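Long-range contacts in putative esterase (Uncultured bacterium, PDB 7C4D), which probably hydrolyses carboxylic ester bonds as a serine esterase of the alpha/beta hydrolase fold: residues R17-S22 with V52-Q57; E24-L29 with D48-Y53; S70-A75 with A102-A107; N86-N91 with P110-K115. All blocks are in the same frame, centred on the assembly; numbering follows the deposited sequence. Where two conformers were deposited one is given.

Interaction 1. Residues R17-S22 with V52-Q57; sequences RKKGES and VYLIDQ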
loop_
_atom_site.group_PDB
_atom_site.type_symbol
_atom_site.label_atom_id
_atom_site.label_comp_id
_atom_site.label_asym_id
_atom_site.label_seq_id
_atom_site.Cartn_x
_atom_site.Cartn_y
_atom_site.Cartn_z
ATOM N N ARG A 17 7.856 7.750 -9.734
ATOM C CA ARG A 17 8.323 7.434 -11.078
ATOM C C ARG A 17 7.093 7.271 -11.975
ATOM O O ARG A 17 6.067 6.747 -11.535
ATOM C CB ARG A 17 9.121 6.124 -11.062
ATOM C CG ARG A 17 10.500 6.223 -10.428
ATOM C CD ARG A 17 11.454 5.113 -10.852
ATOM N NE ARG A 17 11.009 3.801 -10.405
ATOM C CZ ARG A 17 10.711 2.788 -11.221
ATOM N NH1 ARG A 17 10.306 1.620 -10.740
ATOM N NH2 ARG A 17 10.855 2.945 -12.523
ATOM N N LYS A 18 7.196 7.717 -13.231
ATOM C CA LYS A 18 6.093 7.657 -14.184
ATOM C C LYS A 18 6.444 6.708 -15.330
ATOM O O LYS A 18 7.493 6.850 -15.925
ATOM C CB LYS A 18 5.816 9.062 -14.719
ATOM C CG LYS A 18 4.720 9.155 -15.768
ATOM C CD LYS A 18 4.354 10.579 -16.044
ATOM C CE LYS A 18 3.571 10.723 -17.318
ATOM N NZ LYS A 18 3.425 12.153 -17.656
ATOM N N LYS A 19 5.596 5.715 -15.584
ATOM C CA LYS A 19 5.702 4.830 -16.732
ATOM C C LYS A 19 4.474 5.062 -17.601
ATOM O O LYS A 19 3.348 4.946 -17.110
ATOM C CB LYS A 19 5.698 3.368 -16.270
ATOM C CG LYS A 19 6.643 2.999 -15.119
ATOM C CD LYS A 19 8.120 3.081 -15.462
ATOM C CE LYS A 19 8.546 2.167 -16.585
ATOM N NZ LYS A 19 9.886 2.544 -17.079
ATOM N N GLY A 20 4.698 5.418 -18.869
ATOM C CA GLY A 20 3.626 5.610 -19.831
ATOM C C GLY A 20 3.450 7.096 -20.114
ATOM O O GLY A 20 3.459 7.895 -19.177
ATOM N N GLU A 21 3.278 7.436 -21.404
ATOM C CA GLU A 21 3.187 8.810 -21.879
ATOM C C GLU A 21 1.752 9.184 -22.280
ATOM O O GLU A 21 1.429 10.365 -22.340
ATOM C CB GLU A 21 4.179 9.022 -23.026
ATOM C CG GLU A 21 4.987 10.310 -22.915
ATOM C CD GLU A 21 5.266 11.045 -24.221
ATOM O OE1 GLU A 21 5.415 10.380 -25.269
ATOM O OE2 GLU A 21 5.325 12.291 -24.190
ATOM N N SER A 22 0.883 8.201 -22.540
ATOM C CA SER A 22 -0.487 8.513 -22.946
ATOM C C SER A 22 -1.537 7.666 -22.223
ATOM O O SER A 22 -1.256 6.565 -21.737
ATOM C CB SER A 22 -0.658 8.510 -24.453
ATOM O OG SER A 22 -0.504 7.197 -24.963
ATOM N N VAL A 52 1.075 5.798 -15.700
ATOM C CA VAL A 52 1.148 5.208 -14.384
ATOM C C VAL A 52 2.166 5.952 -13.515
ATOM O O VAL A 52 3.331 6.097 -13.902
ATOM C CB VAL A 52 1.512 3.718 -14.476
ATOM C CG1 VAL A 52 1.481 3.078 -13.095
ATOM C CG2 VAL A 52 0.617 2.960 -15.465
ATOM N N TYR A 53 1.715 6.362 -12.318
ATOM C CA TYR A 53 2.566 6.984 -11.304
ATOM C C TYR A 53 2.785 6.021 -10.139
ATOM O O TYR A 53 1.823 5.575 -9.500
ATOM C CB TYR A 53 1.936 8.277 -10.794
ATOM C CG TYR A 53 1.840 9.362 -11.830
ATOM C CD1 TYR A 53 0.790 9.387 -12.729
ATOM C CD2 TYR A 53 2.807 10.353 -11.923
ATOM C CE1 TYR A 53 0.702 10.368 -13.694
ATOM C CE2 TYR A 53 2.736 11.352 -12.872
ATOM C CZ TYR A 53 1.670 11.356 -13.755
ATOM O OH TYR A 53 1.548 12.345 -14.680
ATOM N N LEU A 54 4.047 5.614 -9.952
ATOM C CA LEU A 54 4.432 4.735 -8.857
ATOM C C LEU A 54 4.977 5.632 -7.751
ATOM O O LEU A 54 6.079 6.184 -7.875
ATOM C CB LEU A 54 5.511 3.757 -9.317
ATOM C CG LEU A 54 5.202 2.867 -10.521
ATOM C CD1 LEU A 54 6.413 2.022 -10.822
ATOM C CD2 LEU A 54 4.034 1.948 -10.219
ATOM N N ILE A 55 4.151 5.802 -6.715
ATOM C CA ILE A 55 4.382 6.749 -5.630
ATOM C C ILE A 55 4.970 5.973 -4.454
ATOM O O ILE A 55 4.585 4.818 -4.217
ATOM C CB ILE A 55 3.043 7.426 -5.282
ATOM C CG1 ILE A 55 2.687 8.533 -6.280
ATOM C CG2 ILE A 55 3.010 7.916 -3.850
ATOM C CD1 ILE A 55 3.496 9.738 -6.098
ATOM N N ASP A 56 5.984 6.571 -3.803
ATOM C CA ASP A 56 6.501 6.102 -2.518
ATOM C C ASP A 56 5.761 6.935 -1.467
ATOM O O ASP A 56 5.718 8.151 -1.574
ATOM C CB ASP A 56 8.021 6.288 -2.396
ATOM C CG ASP A 56 8.893 5.350 -3.230
ATOM O OD1 ASP A 56 8.362 4.416 -3.823
ATOM O OD2 ASP A 56 10.109 5.520 -3.236
ATOM N N GLN A 57 5.049 6.293 -0.545
ATOM C CA GLN A 57 4.320 7.071 0.456
ATOM C C GLN A 57 5.263 7.534 1.569
ATOM O O GLN A 57 6.379 7.010 1.669
ATOM C CB GLN A 57 3.149 6.250 0.977
ATOM C CG GLN A 57 2.087 6.047 -0.102
ATOM C CD GLN A 57 0.965 5.232 0.454
ATOM O OE1 GLN A 57 -0.002 5.765 1.004
ATOM N NE2 GLN A 57 1.152 3.927 0.391
#
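Along the rim of one face of the Tyr53 ring runs the chain of Lys18: Lys18 CG sits above the plane, offset toward the rim, and Lys18 CD approaches Tyr53 CZ at 3.6 Å. The second flat group, the guanidinium of Arg17, has Leu54 CD1 over one face in one of its two conformers. Lys18 and Tyr53 run side by side in the same direction, because the lysine CG is anti to the backbone N (chi1 178°) and the chain stays extended to its ammonium. That ammonium is hydrogen-bonded to Gln51 OE1, just before the second segment, which holds the far end of the chain beside the tyrosine hydroxyl. Strand 16-19 is the antiparallel edge strand of the mixed alpha/beta hydrolase sheet and pairs here with strand 51-55; residues 17-19 and 52-55 run at 154° to each other. Arg17 with Leu54 and Lys19 with Val52 are hydrogen-bonded pairs, and Lys18 faces Tyr53 in the non-hydrogen-bonded pair between them. Leu54 N gives Arg17 O a bond of 2.8 Å, nearly straight at 169°, and Val52 N reaches Lys19 O at 2.8 Å. Between these bonds Lys18 CA leans on Val52 O at 3.2 Å as a CA-H...O contact. On the face opposite Lys18 and Tyr53, helix 40-46 covers Val52 and Leu54 through Ala43.

Interaction 2. Residues E24-L29 with D48-Y53; sequences EPLIIL and DYFQVY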
loop_
_atom_site.group_PDB
_atom_site.type_symbol
_atom_site.label_atom_id
_atom_site.label_comp_id
_atom_site.label_asym_id
_atom_site.label_seq_id
_atom_site.Cartn_x
_atom_site.Cartn_y
_atom_site.Cartn_z
ATOM N N GLU A 24 -5.291 7.979 -19.485
ATOM C CA GLU A 24 -5.693 8.561 -18.213
ATOM C C GLU A 24 -4.632 8.271 -17.151
ATOM O O GLU A 24 -3.948 7.251 -17.212
ATOM C CB GLU A 24 -7.016 7.965 -17.755
ATOM C CG GLU A 24 -8.146 8.139 -18.750
ATOM C CD GLU A 24 -9.359 7.338 -18.300
ATOM O OE1 GLU A 24 -9.301 6.680 -17.221
ATOM O OE2 GLU A 24 -10.360 7.379 -19.006
ATOM N N PRO A 25 -4.449 9.143 -16.140
ATOM C CA PRO A 25 -3.454 8.883 -15.103
ATOM C C PRO A 25 -3.955 7.734 -14.259
ATOM O O PRO A 25 -5.157 7.523 -14.107
ATOM C CB PRO A 25 -3.440 10.148 -14.250
ATOM C CG PRO A 25 -4.047 11.173 -15.189
ATOM C CD PRO A 25 -5.109 10.442 -15.972
ATOM N N LEU A 26 -2.987 6.977 -13.748
ATOM C CA LEU A 26 -3.247 5.865 -12.866
ATOM C C LEU A 26 -2.179 5.946 -11.776
ATOM O O LEU A 26 -0.990 5.820 -12.062
ATOM C CB LEU A 26 -3.170 4.574 -13.689
ATOM C CG LEU A 26 -3.274 3.248 -12.918
ATOM C CD1 LEU A 26 -4.529 3.203 -12.080
ATOM C CD2 LEU A 26 -3.262 2.061 -13.894
ATOM N N ILE A 27 -2.631 6.157 -10.536
ATOM C CA ILE A 27 -1.747 6.263 -9.392
ATOM C C ILE A 27 -1.780 4.946 -8.631
ATOM O O ILE A 27 -2.877 4.474 -8.298
ATOM C CB ILE A 27 -2.148 7.472 -8.495
ATOM C CG1 ILE A 27 -1.999 8.803 -9.235
ATOM C CG2 ILE A 27 -1.353 7.464 -7.193
ATOM C CD1 ILE A 27 -2.504 10.043 -8.494
ATOM N N ILE A 28 -0.588 4.385 -8.340
ATOM C CA ILE A 28 -0.517 3.152 -7.564
ATOM C C ILE A 28 0.131 3.462 -6.200
ATOM O O ILE A 28 1.169 4.114 -6.153
ATOM C CB ILE A 28 0.209 2.046 -8.357
ATOM C CG1 ILE A 28 -0.359 1.903 -9.771
ATOM C CG2 ILE A 28 0.246 0.695 -7.652
ATOM C CD1 ILE A 28 0.232 0.697 -10.568
ATOM N N LEU A 29 -0.503 3.010 -5.109
ATOM C CA LEU A 29 -0.035 3.199 -3.734
ATOM C C LEU A 29 0.222 1.844 -3.074
ATOM O O LEU A 29 -0.692 1.031 -2.876
ATOM C CB LEU A 29 -1.079 3.965 -2.906
ATOM C CG LEU A 29 -1.511 5.332 -3.410
ATOM C CD1 LEU A 29 -2.449 5.969 -2.397
ATOM C CD2 LEU A 29 -0.304 6.207 -3.617
ATOM N N ASP A 48 1.011 0.550 -21.058
ATOM C CA ASP A 48 0.554 0.630 -22.440
ATOM C C ASP A 48 -0.778 1.369 -22.544
ATOM O O ASP A 48 -1.119 1.806 -23.640
ATOM C CB ASP A 48 0.358 -0.744 -23.072
ATOM C CG ASP A 48 1.632 -1.569 -23.177
ATOM O OD1 ASP A 48 2.717 -0.990 -23.188
ATOM O OD2 ASP A 48 1.516 -2.790 -23.165
ATOM N N TYR A 49 -1.542 1.477 -21.436
ATOM C CA TYR A 49 -2.877 2.035 -21.538
ATOM C C TYR A 49 -3.045 3.294 -20.684
ATOM O O TYR A 49 -4.009 4.044 -20.847
ATOM C CB TYR A 49 -3.914 0.971 -21.166
ATOM C CG TYR A 49 -3.678 -0.338 -21.872
ATOM C CD1 TYR A 49 -3.985 -0.497 -23.222
ATOM C CD2 TYR A 49 -3.109 -1.403 -21.202
ATOM C CE1 TYR A 49 -3.697 -1.675 -23.883
ATOM C CE2 TYR A 49 -2.877 -2.607 -21.839
ATOM C CZ TYR A 49 -3.168 -2.739 -23.186
ATOM O OH TYR A 49 -2.959 -3.938 -23.775
ATOM N N PHE A 50 -2.137 3.517 -19.739
ATOM C CA PHE A 50 -2.342 4.591 -18.771
ATOM C C PHE A 50 -1.018 5.291 -18.542
ATOM O O PHE A 50 0.015 4.746 -18.916
ATOM C CB PHE A 50 -2.886 4.045 -17.439
ATOM C CG PHE A 50 -4.228 3.331 -17.510
ATOM C CD1 PHE A 50 -5.423 4.026 -17.384
ATOM C CD2 PHE A 50 -4.297 1.955 -17.632
ATOM C CE1 PHE A 50 -6.647 3.370 -17.434
ATOM C CE2 PHE A 50 -5.518 1.295 -17.643
ATOM C CZ PHE A 50 -6.699 2.002 -17.586
ATOM N N GLN A 51 -1.080 6.481 -17.925
ATOM C CA GLN A 51 0.092 7.186 -17.435
ATOM C C GLN A 51 0.247 6.813 -15.972
ATOM O O GLN A 51 -0.438 7.380 -15.134
ATOM C CB GLN A 51 -0.096 8.695 -17.629
ATOM C CG GLN A 51 -0.169 9.086 -19.112
ATOM C CD GLN A 51 -0.191 10.583 -19.261
ATOM O OE1 GLN A 51 0.783 11.268 -18.980
ATOM N NE2 GLN A 51 -1.347 11.110 -19.594
ATOM N N VAL A 52 1.075 5.798 -15.700
ATOM C CA VAL A 52 1.148 5.208 -14.384
ATOM C C VAL A 52 2.166 5.952 -13.515
ATOM O O VAL A 52 3.331 6.097 -13.902
ATOM C CB VAL A 52 1.512 3.718 -14.476
ATOM C CG1 VAL A 52 1.481 3.078 -13.095
ATOM C CG2 VAL A 52 0.617 2.960 -15.465
ATOM N N TYR A 53 1.715 6.362 -12.318
ATOM C CA TYR A 53 2.566 6.984 -11.304
ATOM C C TYR A 53 2.785 6.021 -10.139
ATOM O O TYR A 53 1.823 5.575 -9.500
ATOM C CB TYR A 53 1.936 8.277 -10.794
ATOM C CG TYR A 53 1.840 9.362 -11.830
ATOM C CD1 TYR A 53 0.790 9.387 -12.729
ATOM C CD2 TYR A 53 2.807 10.353 -11.923
ATOM C CE1 TYR A 53 0.702 10.368 -13.694
ATOM C CE2 TYR A 53 2.736 11.352 -12.872
ATOM C CZ TYR A 53 1.670 11.356 -13.755
ATOM O OH TYR A 53 1.548 12.345 -14.680
HETATM O O HOH W 1 -6.468 5.214 -20.324
#
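A chi1 of 174° swings Leu26 CG away from its own amide nitrogen and carries CD2 obliquely across to the Phe50 ring; the phenylalanine has CG anti to its carbonyl carbon (chi1 -61°), which sets its ring against that methyl. The CH-pi contact is off-centre, Leu26 CD2 lying 4.3 Å from the Phe50 ring centroid, and closer to the backbone Leu26 CB touches Phe50 CB at 3.8 Å. Glu24 O comes in at the edge of the same ring, near its plane. Further along, Ile28 CD1 packs on Val52 CG1 at 3.7 Å, while beside Tyr53 the proline carbon Pro25 CB lies 4.2 Å from Tyr53 CE1. Strands 25-29 and 51-55 are parallel neighbours, joined through helix 40-46 as a beta-alpha-beta crossover. Tyr53 N donates to Leu26 O at 2.8 Å, and Ile28 N to Tyr53 O at 2.9 Å, almost straight. Where the strands begin, the bond from Gln51 N to Glu24 O is longer, its donor well above the carbonyl plane, and one water bridges Glu24 N and Tyr49 O. The chemistry thus changes from a water-bridged, exposed start to an apolar interior, where the Leu26, Ile28 and Tyr53 amides are satisfied across this pair.

Interaction 3. Residues S70-A75 with A102-A107; sequences SYESMA and AMWFTA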
loop_
_atom_site.group_PDB
_atom_site.type_symbol
_atom_site.label_atom_id
_atom_site.label_comp_id
_atom_site.label_asym_id
_atom_site.label_seq_id
_atom_site.Cartn_x
_atom_site.Cartn_y
_atom_site.Cartn_z
ATOM N N SER A 70 -0.849 9.228 9.895
ATOM C CA SER A 70 -2.283 9.018 9.888
ATOM C C SER A 70 -2.770 8.995 8.429
ATOM O O SER A 70 -2.071 9.514 7.567
ATOM C CB SER A 70 -2.919 10.125 10.672
ATOM O OG SER A 70 -3.018 11.301 9.888
ATOM N N TYR A 71 -3.979 8.464 8.167
ATOM C CA TYR A 71 -4.512 8.309 6.829
ATOM C C TYR A 71 -4.885 9.683 6.319
ATOM O O TYR A 71 -4.900 9.942 5.112
ATOM C CB TYR A 71 -5.678 7.319 6.802
ATOM C CG TYR A 71 -5.239 5.875 6.867
ATOM C CD1 TYR A 71 -4.418 5.358 5.866
ATOM C CD2 TYR A 71 -5.682 5.005 7.858
ATOM C CE1 TYR A 71 -3.937 4.067 5.909
ATOM C CE2 TYR A 71 -5.272 3.678 7.878
ATOM C CZ TYR A 71 -4.385 3.218 6.900
ATOM O OH TYR A 71 -3.908 1.939 6.804
ATOM N N GLU A 72 -5.155 10.568 7.275
ATOM C CA GLU A 72 -5.476 11.946 6.945
ATOM C C GLU A 72 -4.263 12.583 6.263
ATOM O O GLU A 72 -4.397 13.252 5.245
ATOM C CB GLU A 72 -5.877 12.689 8.219
ATOM C CG GLU A 72 -6.101 14.173 8.034
ATOM C CD GLU A 72 -7.368 14.516 7.274
ATOM O OE1 GLU A 72 -7.294 15.407 6.405
ATOM O OE2 GLU A 72 -8.424 13.900 7.562
ATOM N N SER A 73 -3.078 12.360 6.838
ATOM C CA SER A 73 -1.868 13.027 6.385
ATOM C C SER A 73 -1.413 12.405 5.071
ATOM O O SER A 73 -1.012 13.136 4.167
ATOM C CB SER A 73 -0.756 12.994 7.430
ATOM O OG SER A 73 -0.278 11.678 7.642
ATOM N N MET A 74 -1.495 11.061 5.000
ATOM C CA MET A 74 -1.141 10.305 3.803
ATOM C C MET A 74 -2.067 10.681 2.654
ATOM O O MET A 74 -1.576 10.923 1.572
ATOM C CB MET A 74 -1.104 8.799 4.071
ATOM C CG MET A 74 0.068 8.445 4.968
ATOM S SD MET A 74 0.647 6.755 5.159
ATOM C CE MET A 74 -0.753 6.050 6.020
ATOM N N ALA A 75 -3.370 10.894 2.943
ATOM C CA ALA A 75 -4.361 11.361 1.977
ATOM C C ALA A 75 -3.995 12.732 1.455
ATOM O O ALA A 75 -4.219 13.031 0.276
ATOM C CB ALA A 75 -5.748 11.400 2.575
ATOM N N ALA A 102 -6.247 5.451 -0.159
ATOM C CA ALA A 102 -6.969 5.738 -1.387
ATOM C C ALA A 102 -8.456 5.924 -1.078
ATOM O O ALA A 102 -9.074 6.842 -1.592
ATOM C CB ALA A 102 -6.708 4.632 -2.399
ATOM N N MET A 103 -9.012 5.064 -0.217
ATOM C CA MET A 103 -10.402 5.184 0.199
ATOM C C MET A 103 -10.649 6.507 0.945
ATOM O O MET A 103 -11.610 7.202 0.601
ATOM C CB MET A 103 -10.807 3.983 1.049
ATOM C CG MET A 103 -11.045 2.749 0.239
ATOM S SD MET A 103 -11.776 1.449 1.237
ATOM C CE MET A 103 -10.349 0.782 2.104
ATOM N N TRP A 104 -9.735 6.886 1.874
ATOM C CA TRP A 104 -9.792 8.177 2.570
ATOM C C TRP A 104 -9.821 9.316 1.561
ATOM O O TRP A 104 -10.736 10.134 1.595
ATOM C CB TRP A 104 -8.607 8.362 3.532
ATOM C CG TRP A 104 -8.910 7.979 4.944
ATOM C CD1 TRP A 104 -8.999 6.717 5.453
ATOM C CD2 TRP A 104 -9.184 8.877 6.036
ATOM N NE1 TRP A 104 -9.299 6.762 6.788
ATOM C CE2 TRP A 104 -9.417 8.074 7.175
ATOM C CE3 TRP A 104 -9.232 10.271 6.165
ATOM C CZ2 TRP A 104 -9.710 8.629 8.425
ATOM C CZ3 TRP A 104 -9.523 10.814 7.400
ATOM C CH2 TRP A 104 -9.761 10.003 8.513
ATOM N N PHE A 105 -8.818 9.333 0.659
ATOM C CA PHE A 105 -8.713 10.363 -0.363
ATOM C C PHE A 105 -9.957 10.456 -1.252
ATOM O O PHE A 105 -10.366 11.561 -1.605
ATOM C CB PHE A 105 -7.402 10.283 -1.158
ATOM C CG PHE A 105 -7.383 11.220 -2.342
ATOM C CD1 PHE A 105 -6.924 12.530 -2.213
ATOM C CD2 PHE A 105 -7.850 10.803 -3.591
ATOM C CE1 PHE A 105 -6.982 13.406 -3.294
ATOM C CE2 PHE A 105 -7.877 11.673 -4.677
ATOM C CZ PHE A 105 -7.443 12.967 -4.524
ATOM N N THR A 106 -10.524 9.298 -1.629
ATOM C CA THR A 106 -11.627 9.210 -2.580
ATOM C C THR A 106 -12.924 9.752 -1.961
ATOM O O THR A 106 -13.684 10.448 -2.629
ATOM C CB THR A 106 -11.811 7.746 -3.045
ATOM O OG1 THR A 106 -10.647 7.373 -3.794
ATOM C CG2 THR A 106 -13.062 7.506 -3.869
ATOM N N ALA A 107 -13.203 9.368 -0.708
ATOM C CA ALA A 107 -14.336 9.884 0.050
ATOM C C ALA A 107 -14.220 11.414 0.270
ATOM O O ALA A 107 -15.171 12.141 0.037
ATOM C CB ALA A 107 -14.420 9.129 1.353
#
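This is a buried helix-helix contact in which the first turn of helix 71-84 meets the second half of helix 97-108; their local axes cross at -70° with a closest approach of 8.8 Å. Trp104, deposited in two conformers, carries most of it in the one described here. In that conformer Tyr71 CB sits squarely over the five-membered ring of the indole, 3.6 Å from its centroid, in a CH-pi contact. The tyrosine ring itself continues past the indole: the two planes are 27° apart but slid so far that they hardly overlap, and Tyr71 OH goes on to bond Ile202 O. At the six-membered end of the indole, Glu72 OE2 comes 3.3 Å from Trp104 CZ3, its carboxylate nearly perpendicular to the ring. The glutamate gets there by a bend at chi2 (72°). Trp104 NE1, in this conformer, is buried by the contact and has no polar partner in the model. Where the helices come closest, small Ala75 lets the backbones approach: its CB meets Phe105 CB at 4.2 Å, and Phe105 CD1 lies 3.7 Å from Ala75 O. Ser70 is the N-cap of the first helix, its OG accepting from Ser73 N at 3.2 Å. Helix 97-108 follows a GxSxG sequence around Ser96, consistent with the nucleophile elbow of alpha/beta hydrolases.

Interaction 4. Residues N86-N91 with P110-K115; sequences NLESVN and PDKVKK. With EDO (1,2-ethanediol), chain B.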
loop_
_atom_site.group_PDB
_atom_site.type_symbol
_atom_site.label_atom_id
_atom_site.label_comp_id
_atom_site.label_asym_id
_atom_site.label_seq_id
_atom_site.Cartn_x
_atom_site.Cartn_y
_atom_site.Cartn_z
ATOM N N ASN A 86 -0.689 18.490 -11.770
ATOM C CA ASN A 86 -1.784 19.049 -12.558
ATOM C C ASN A 86 -2.745 17.999 -13.097
ATOM O O ASN A 86 -3.243 18.151 -14.202
ATOM C CB ASN A 86 -1.309 19.944 -13.704
ATOM C CG ASN A 86 -0.762 21.251 -13.190
ATOM O OD1 ASN A 86 0.425 21.516 -13.322
ATOM N ND2 ASN A 86 -1.611 22.044 -12.559
ATOM N N LEU A 87 -3.064 16.985 -12.285
ATOM C CA LEU A 87 -3.963 15.934 -12.725
ATOM C C LEU A 87 -5.372 16.320 -12.280
ATOM O O LEU A 87 -5.587 16.658 -11.117
ATOM C CB LEU A 87 -3.501 14.579 -12.162
ATOM C CG LEU A 87 -2.028 14.221 -12.398
ATOM C CD1 LEU A 87 -1.587 13.009 -11.579
ATOM C CD2 LEU A 87 -1.713 14.035 -13.875
ATOM N N GLU A 88 -6.311 16.292 -13.230
ATOM C CA GLU A 88 -7.695 16.666 -12.988
ATOM C C GLU A 88 -8.428 15.539 -12.261
ATOM O O GLU A 88 -9.016 15.758 -11.192
ATOM C CB GLU A 88 -8.383 17.039 -14.306
ATOM C CG GLU A 88 -9.318 18.232 -14.169
ATOM C CD GLU A 88 -8.807 19.315 -13.229
ATOM O OE1 GLU A 88 -7.777 19.948 -13.549
ATOM O OE2 GLU A 88 -9.421 19.505 -12.162
ATOM N N SER A 89 -8.404 14.342 -12.871
ATOM C CA SER A 89 -9.078 13.190 -12.305
ATOM C C SER A 89 -8.285 11.922 -12.623
ATOM O O SER A 89 -7.715 11.798 -13.707
ATOM C CB SER A 89 -10.507 13.114 -12.759
ATOM O OG SER A 89 -10.570 12.837 -14.142
ATOM N N VAL A 90 -8.256 10.997 -11.657
ATOM C CA VAL A 90 -7.283 9.931 -11.687
ATOM C C VAL A 90 -7.928 8.601 -11.357
ATOM O O VAL A 90 -8.858 8.535 -10.551
ATOM C CB VAL A 90 -6.121 10.186 -10.717
ATOM C CG1 VAL A 90 -5.277 11.356 -11.157
ATOM C CG2 VAL A 90 -6.536 10.232 -9.246
ATOM N N ASN A 91 -7.333 7.549 -11.935
ATOM C CA ASN A 91 -7.564 6.198 -11.456
ATOM C C ASN A 91 -6.570 5.919 -10.333
ATOM O O ASN A 91 -5.451 6.399 -10.381
ATOM C CB ASN A 91 -7.356 5.173 -12.573
ATOM C CG ASN A 91 -8.351 5.357 -13.697
ATOM O OD1 ASN A 91 -9.540 5.171 -13.501
ATOM N ND2 ASN A 91 -7.873 5.802 -14.843
ATOM N N PRO A 110 -14.145 12.885 -4.094
ATOM C CA PRO A 110 -14.620 11.919 -5.085
ATOM C C PRO A 110 -14.536 12.463 -6.502
ATOM O O PRO A 110 -14.537 11.696 -7.471
ATOM C CB PRO A 110 -16.102 11.704 -4.742
ATOM C CG PRO A 110 -16.480 12.932 -3.890
ATOM C CD PRO A 110 -15.205 13.316 -3.166
ATOM N N ASP A 111 -14.460 13.796 -6.596
ATOM C CA ASP A 111 -14.550 14.504 -7.861
ATOM C C ASP A 111 -13.219 14.382 -8.599
ATOM O O ASP A 111 -13.153 14.579 -9.804
ATOM C CB ASP A 111 -14.918 15.972 -7.618
ATOM C CG ASP A 111 -13.860 16.715 -6.813
ATOM O OD1 ASP A 111 -13.586 16.329 -5.637
ATOM O OD2 ASP A 111 -13.280 17.637 -7.374
ATOM N N LYS A 112 -12.149 14.077 -7.855
ATOM C CA LYS A 112 -10.836 13.847 -8.431
ATOM C C LYS A 112 -10.591 12.365 -8.773
ATOM O O LYS A 112 -9.522 12.019 -9.289
ATOM C CB LYS A 112 -9.747 14.245 -7.436
ATOM C CG LYS A 112 -9.926 15.575 -6.714
ATOM C CD LYS A 112 -9.726 16.802 -7.586
ATOM C CE LYS A 112 -8.396 16.850 -8.305
ATOM N NZ LYS A 112 -8.414 17.816 -9.432
ATOM N N VAL A 113 -11.540 11.469 -8.475
ATOM C CA VAL A 113 -11.255 10.067 -8.728
ATOM C C VAL A 113 -12.166 9.507 -9.812
ATOM O O VAL A 113 -13.374 9.603 -9.696
ATOM C CB VAL A 113 -11.367 9.257 -7.433
ATOM C CG1 VAL A 113 -10.991 7.796 -7.654
ATOM C CG2 VAL A 113 -10.512 9.863 -6.326
ATOM N N LYS A 114 -11.589 8.859 -10.823
ATOM C CA LYS A 114 -12.421 8.288 -11.867
ATOM C C LYS A 114 -12.875 6.909 -11.420
ATOM O O LYS A 114 -14.054 6.626 -11.441
ATOM C CB LYS A 114 -11.686 8.167 -13.204
ATOM C CG LYS A 114 -11.106 9.450 -13.783
ATOM C CD LYS A 114 -10.064 9.159 -14.844
ATOM C CE LYS A 114 -9.516 10.373 -15.569
ATOM N NZ LYS A 114 -10.445 10.856 -16.618
ATOM N N LYS A 115 -11.937 6.038 -11.040
ATOM C CA LYS A 115 -12.312 4.713 -10.585
ATOM C C LYS A 115 -11.290 4.286 -9.551
ATOM O O LYS A 115 -10.158 4.758 -9.597
ATOM C CB LYS A 115 -12.273 3.695 -11.729
ATOM C CG LYS A 115 -13.343 3.813 -12.802
ATOM C CD LYS A 115 -13.636 2.463 -13.451
ATOM C CE LYS A 115 -14.673 2.611 -14.539
ATOM N NZ LYS A 115 -14.070 3.313 -15.695
HETATM C C1 EDO B . -14.382 12.129 -12.342
HETATM O O1 EDO B . -14.791 11.053 -13.185
HETATM C C2 EDO B . -15.404 12.370 -11.298
HETATM O O2 EDO B . -15.324 11.545 -10.136
#
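Val90 and Val113 pair in parallel, with Val90 N donating to Lys112 O at 2.9 Å and Lys114 N to Val90 O at 2.8 Å, the latter donor standing well above the carbonyl plane. Before the pair, Lys112 curls back over the loop: bends at chi2 and chi3 (-71° and -55°) fold its chain so that NZ reaches Glu88 O at 2.8 Å and makes a 3.4 Å salt bridge with Glu88 OE2. One ammonium thus ties down both the backbone and the carboxylate of a single residue. These are the N-terminal ends of strands 90-95 and 113-119, linked by helix 97-108 in a beta-alpha-beta unit of the alpha/beta hydrolase sheet. The Lys114 chain runs back beside Ser89, its CG 3.4 Å from Ser89 OG. Asn91 and Lys115 run side by side, Asn91 OD1 lying 3.6 Å from Lys115 CB, while Asn91 ND2 is held by Glu24 OE1 and Pro25 O. An ethanediol, probably from the crystallisation liquor, places its O2 2.8 Å from both Pro110 O and Val113 O.

Interactions 1, 2 and 4 all belong to the mixed seven-stranded sheet, and interaction 3 joins two of the helices packed beside it. Interactions 1 and 2, their centres about 6 Å apart, share Val52 and Tyr53 on strand 51-55, which is flanked by strand 16-19 and strand 25-29. Strand 25-29 also neighbours strand 90-95, so interaction 4, centred about 11 Å from interaction 2, carries the sheet inward. Interactions 1 and 2 both close before interaction 3 opens; interactions 3 and 4 then alternate along the chain and touch where Phe105 packs on Val113. Interactions 1, 2 and 4 thus follow neighbouring strands from the sheet's edge inward, and interaction 3 lies on the helix after the probable nucleophile elbow.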